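PDB 6CW5: ribokinase from Cryptococcus neoformans var. grubii serotype A, which probably catalyses the ATP- and magnesium-dependent phosphorylation of D-ribose at O-5, giving D-ribose 5-phosphate for nucleotide synthesis or the pentose phosphate pathway. Local coordinates for residues Leu16-Val21 with Asn145-Ser150; Gly262-Ala267 with Thr303-Cys308. One frame throughout, in Å; residues are numbered along the deposited sequence.

Interaction 1 of 2, residues Leu16-Val21 with Asn145-Ser150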
# COMPACT_ATOMS: atom_id res chain seq x y z
N LEU A 16 -13.75 6.06 10.12
CA LEU A 16 -12.40 5.55 10.28
C LEU A 16 -11.44 6.58 9.71
O LEU A 16 -11.63 7.02 8.56
CB LEU A 16 -12.21 4.22 9.57
CG LEU A 16 -10.79 3.64 9.59
CD1 LEU A 16 -10.34 3.25 11.00
CD2 LEU A 16 -10.80 2.43 8.67
N VAL A 17 -10.48 7.01 10.51
CA VAL A 17 -9.37 7.85 10.05
C VAL A 17 -8.18 6.93 9.85
O VAL A 17 -7.66 6.35 10.81
CB VAL A 17 -9.04 8.98 11.03
CG1 VAL A 17 -7.91 9.88 10.46
CG2 VAL A 17 -10.30 9.80 11.36
N ARG A 18 -7.73 6.79 8.61
CA ARG A 18 -6.51 6.04 8.34
C ARG A 18 -5.45 7.10 8.09
O ARG A 18 -5.48 7.78 7.06
CB ARG A 18 -6.67 5.11 7.15
CG ARG A 18 -5.38 4.45 6.67
CD ARG A 18 -4.73 3.52 7.69
NE ARG A 18 -3.44 3.04 7.17
CZ ARG A 18 -2.26 3.42 7.65
NH1 ARG A 18 -2.19 4.19 8.73
NH2 ARG A 18 -1.14 2.99 7.06
N GLY A 19 -4.55 7.30 9.05
CA GLY A 19 -3.66 8.44 8.89
C GLY A 19 -2.62 8.52 9.99
O GLY A 19 -2.37 7.56 10.72
N SER A 20 -2.01 9.68 10.08
CA SER A 20 -0.77 9.86 10.82
C SER A 20 -1.00 10.38 12.22
O SER A 20 -2.00 11.04 12.51
CB SER A 20 0.09 10.87 10.05
OG SER A 20 -0.64 12.08 9.89
N VAL A 21 0.00 10.14 13.08
CA VAL A 21 0.15 10.76 14.39
C VAL A 21 1.54 11.36 14.44
O VAL A 21 2.52 10.67 14.16
CB VAL A 21 -0.03 9.75 15.52
CG1 VAL A 21 0.13 10.42 16.90
CG2 VAL A 21 -1.40 9.08 15.39
N ASN A 145 -2.22 12.32 3.52
CA ASN A 145 -1.10 11.75 2.79
C ASN A 145 0.16 11.68 3.64
O ASN A 145 1.27 11.81 3.12
CB ASN A 145 -0.79 12.53 1.49
CG ASN A 145 0.15 11.77 0.54
OD1 ASN A 145 0.04 10.55 0.39
ND2 ASN A 145 1.09 12.49 -0.11
N GLU A 146 0.02 11.46 4.94
CA GLU A 146 1.20 11.36 5.81
C GLU A 146 1.53 9.92 6.19
O GLU A 146 2.33 9.71 7.11
CB GLU A 146 1.00 12.18 7.10
CG GLU A 146 1.00 13.69 6.83
CD GLU A 146 0.94 14.56 8.08
OE1 GLU A 146 0.48 14.10 9.16
OE2 GLU A 146 1.32 15.76 7.96
N VAL A 147 0.91 8.94 5.53
CA VAL A 147 1.23 7.52 5.67
C VAL A 147 1.55 7.01 4.27
O VAL A 147 1.40 7.78 3.30
CB VAL A 147 0.08 6.76 6.35
CG1 VAL A 147 -0.24 7.45 7.68
CG2 VAL A 147 -1.18 6.70 5.44
N PRO A 148 1.99 5.74 4.10
CA PRO A 148 2.40 5.30 2.76
C PRO A 148 1.24 5.41 1.81
O PRO A 148 0.12 5.01 2.15
CB PRO A 148 2.80 3.83 2.96
CG PRO A 148 3.25 3.77 4.41
CD PRO A 148 2.28 4.70 5.12
N LEU A 149 1.50 5.94 0.61
CA LEU A 149 0.38 6.19 -0.30
C LEU A 149 -0.34 4.90 -0.65
O LEU A 149 -1.56 4.89 -0.82
CB LEU A 149 0.87 6.88 -1.57
CG LEU A 149 -0.21 7.19 -2.64
CD1 LEU A 149 -1.32 8.07 -2.05
CD2 LEU A 149 0.46 7.86 -3.89
N SER A 150 0.40 3.79 -0.80
CA SER A 150 -0.26 2.55 -1.14
C SER A 150 -1.31 2.18 -0.10
O SER A 150 -2.34 1.56 -0.44
CB SER A 150 0.74 1.40 -1.31
OG SER A 150 1.38 1.07 -0.09
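V147 pushes its two methyl groups against the loop that follows strand 15-18, while S20 and E146 meet through their polar ends. CG1 of V147 rests on the backbone of G19, 3.5 Å from its C atom. The other methyl, CG2, sits 4.0 Å above one face of the R18 guanidinium plane, displaced toward its rim. R18 reaches this position because its chain starts with CG anti to the backbone N (chi1 171°) and then bends at chi2. Its nitrogens are held from beyond the contact: NH2 by S151 OG and NH1 by D69 O. S20 OG donates to E146 OE1; the modelled 2.4 Å between them is very short, so the exact length is doubtful. With chi1 at 57°, OG stands between the backbone N and the carbonyl carbon of its own residue, facing E146. Backbone N-H groups of helix 51-61 join this polar end, K51 N bonding to E146 OE1 and G52 N to S20 OG. E146 OE2 hydrogen-bonds to a glycerol, probably from the crystallisation liquor. E146, itself a predicted substrate residue, has its side chain about 3 Å, between nearest atoms, from those of N22 and K51, also predicted. The arrangement is consistent with the ribose pocket of a PfkB-family kinase, built from loops at the C-terminal ends of parallel strands 15-18 and 140-143.

Interaction 2 of 2, residues Gly262-Ala267 with Thr303-Cys308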
# COMPACT_ATOMS: atom_id res chain seq x y z
N GLY A 262 -20.92 26.90 -4.02
CA GLY A 262 -21.40 27.77 -2.96
C GLY A 262 -20.25 28.43 -2.23
O GLY A 262 -19.17 27.87 -2.11
N TYR A 263 -20.47 29.65 -1.74
CA TYR A 263 -19.44 30.37 -1.01
C TYR A 263 -19.94 30.71 0.38
O TYR A 263 -21.06 31.23 0.53
CB TYR A 263 -19.02 31.66 -1.72
CG TYR A 263 -18.12 32.52 -0.88
CD1 TYR A 263 -16.78 32.22 -0.75
CD2 TYR A 263 -18.62 33.64 -0.22
CE1 TYR A 263 -15.96 32.98 0.02
CE2 TYR A 263 -17.80 34.42 0.56
CZ TYR A 263 -16.47 34.08 0.67
OH TYR A 263 -15.63 34.83 1.44
N LEU A 264 -19.12 30.44 1.39
CA LEU A 264 -19.39 30.88 2.76
C LEU A 264 -18.23 31.70 3.30
O LEU A 264 -17.07 31.26 3.24
CB LEU A 264 -19.64 29.69 3.69
CG LEU A 264 -21.03 29.05 3.73
CD1 LEU A 264 -21.38 28.42 2.40
CD2 LEU A 264 -21.09 28.02 4.82
N PRO A 265 -18.49 32.88 3.86
CA PRO A 265 -17.41 33.67 4.45
C PRO A 265 -16.98 33.08 5.79
O PRO A 265 -17.74 32.38 6.47
CB PRO A 265 -18.05 35.05 4.63
CG PRO A 265 -19.50 34.75 4.87
CD PRO A 265 -19.80 33.54 3.99
N ALA A 266 -15.74 33.35 6.15
CA ALA A 266 -15.24 32.86 7.43
C ALA A 266 -15.93 33.59 8.58
O ALA A 266 -16.28 34.77 8.48
CB ALA A 266 -13.73 33.07 7.52
N ALA A 267 -16.15 32.86 9.67
CA ALA A 267 -16.74 33.48 10.85
C ALA A 267 -15.88 34.65 11.33
O ALA A 267 -14.67 34.69 11.11
CB ALA A 267 -16.91 32.45 11.96
N THR A 303 -21.29 25.23 10.85
CA THR A 303 -20.70 24.81 12.12
C THR A 303 -19.19 24.71 12.02
O THR A 303 -18.47 25.15 12.93
CB THR A 303 -21.30 23.47 12.58
OG1 THR A 303 -22.72 23.58 12.64
CG2 THR A 303 -20.76 23.08 13.95
N CYS A 304 -18.69 24.11 10.94
CA CYS A 304 -17.24 24.05 10.70
C CYS A 304 -16.61 25.42 10.82
O CYS A 304 -15.55 25.58 11.43
CB CYS A 304 -16.94 23.50 9.30
SG CYS A 304 -17.39 21.81 9.02
N LEU A 305 -17.24 26.43 10.20
CA LEU A 305 -16.66 27.76 10.17
C LEU A 305 -16.52 28.34 11.58
O LEU A 305 -15.49 28.95 11.91
CB LEU A 305 -17.51 28.68 9.29
CG LEU A 305 -17.30 28.30 7.82
CD1 LEU A 305 -18.19 29.12 6.89
CD2 LEU A 305 -15.84 28.49 7.47
N VAL A 306 -17.53 28.15 12.42
CA VAL A 306 -17.45 28.62 13.80
C VAL A 306 -16.37 27.86 14.56
O VAL A 306 -15.61 28.45 15.34
CB VAL A 306 -18.82 28.51 14.49
CG1 VAL A 306 -18.71 28.88 15.96
CG2 VAL A 306 -19.82 29.40 13.77
N ALA A 307 -16.26 26.55 14.34
CA ALA A 307 -15.32 25.73 15.10
C ALA A 307 -13.88 26.09 14.78
O ALA A 307 -13.09 26.39 15.68
CB ALA A 307 -15.57 24.25 14.82
N CYS A 308 -13.51 26.07 13.50
CA CYS A 308 -12.12 26.36 13.15
C CYS A 308 -11.76 27.83 13.39
O CYS A 308 -10.58 28.14 13.53
CB CYS A 308 -11.85 25.96 11.70
SG CYS A 308 -12.52 27.05 10.43
O HOH W 1 -14.11 30.50 9.82
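This is a small, mainly apolar surface contact in which an edge strand of the large sheet, 262-264, and the loop leaving it lie against one side of helix 297-311. L305 carries most of it. With CG anti to its carbonyl carbon (chi1 -73°) and chi2 extended, its side chain reaches out from the helix and places CD1 against the chain at L264 and P265. There CD1 lies 3.6 Å from L264 CB and 3.7 Å from L264 CD2, the two leucines meeting at a slant. The same methyl comes 3.3 Å from P265 O, a van der Waals approach of carbon to a carbonyl oxygen. The second methyl, L305 CD2, stays more distant, 4.4 Å from A266 CA. Further along the loop, A267 sets its CB 3.8 Å from L305 O and also lies over the backbone of V306, the residue with the nearest CA to its own. A water joins the two backbones: it accepts from A267 N at 3.1 Å and donates to L305 O at 2.9 Å. Beyond the two segments, I252 of strand 252-255 touches both leucines, and C304 and A307 face helix 279-292, so the helix is packed on a second side. A266 comes within about 4 Å, between nearest side-chain atoms, of G251, seen to bind ADP in another structure of this protein; no nucleotide is bound to this chain. The direct contact is thus van der Waals packing, largely of L305 CD1, while the polar link between the backbones runs through water, with no direct hydrogen bond across the contact.

In the fold
Both contacts involve the nine-stranded sheet, on opposite sides of the chain's centre, with their own centres about 26 Å apart and nearest atoms about 14 Å apart. Interaction 1 is buried beside the central strands 15-18 and 140-143, whereas interaction 2 lies on the surface at edge strand 262-264, against helix 297-311. The chemistry follows the place: the inner contact combines a valine with an arginine and a hydroxyl-carboxylate pair at the predicted sugar site, and the outer one relies on aliphatic groups and a bridging water. Interaction 1 contributes E146 to the predicted substrate pocket; interaction 2 merely neighbours the nucleotide site, through A266.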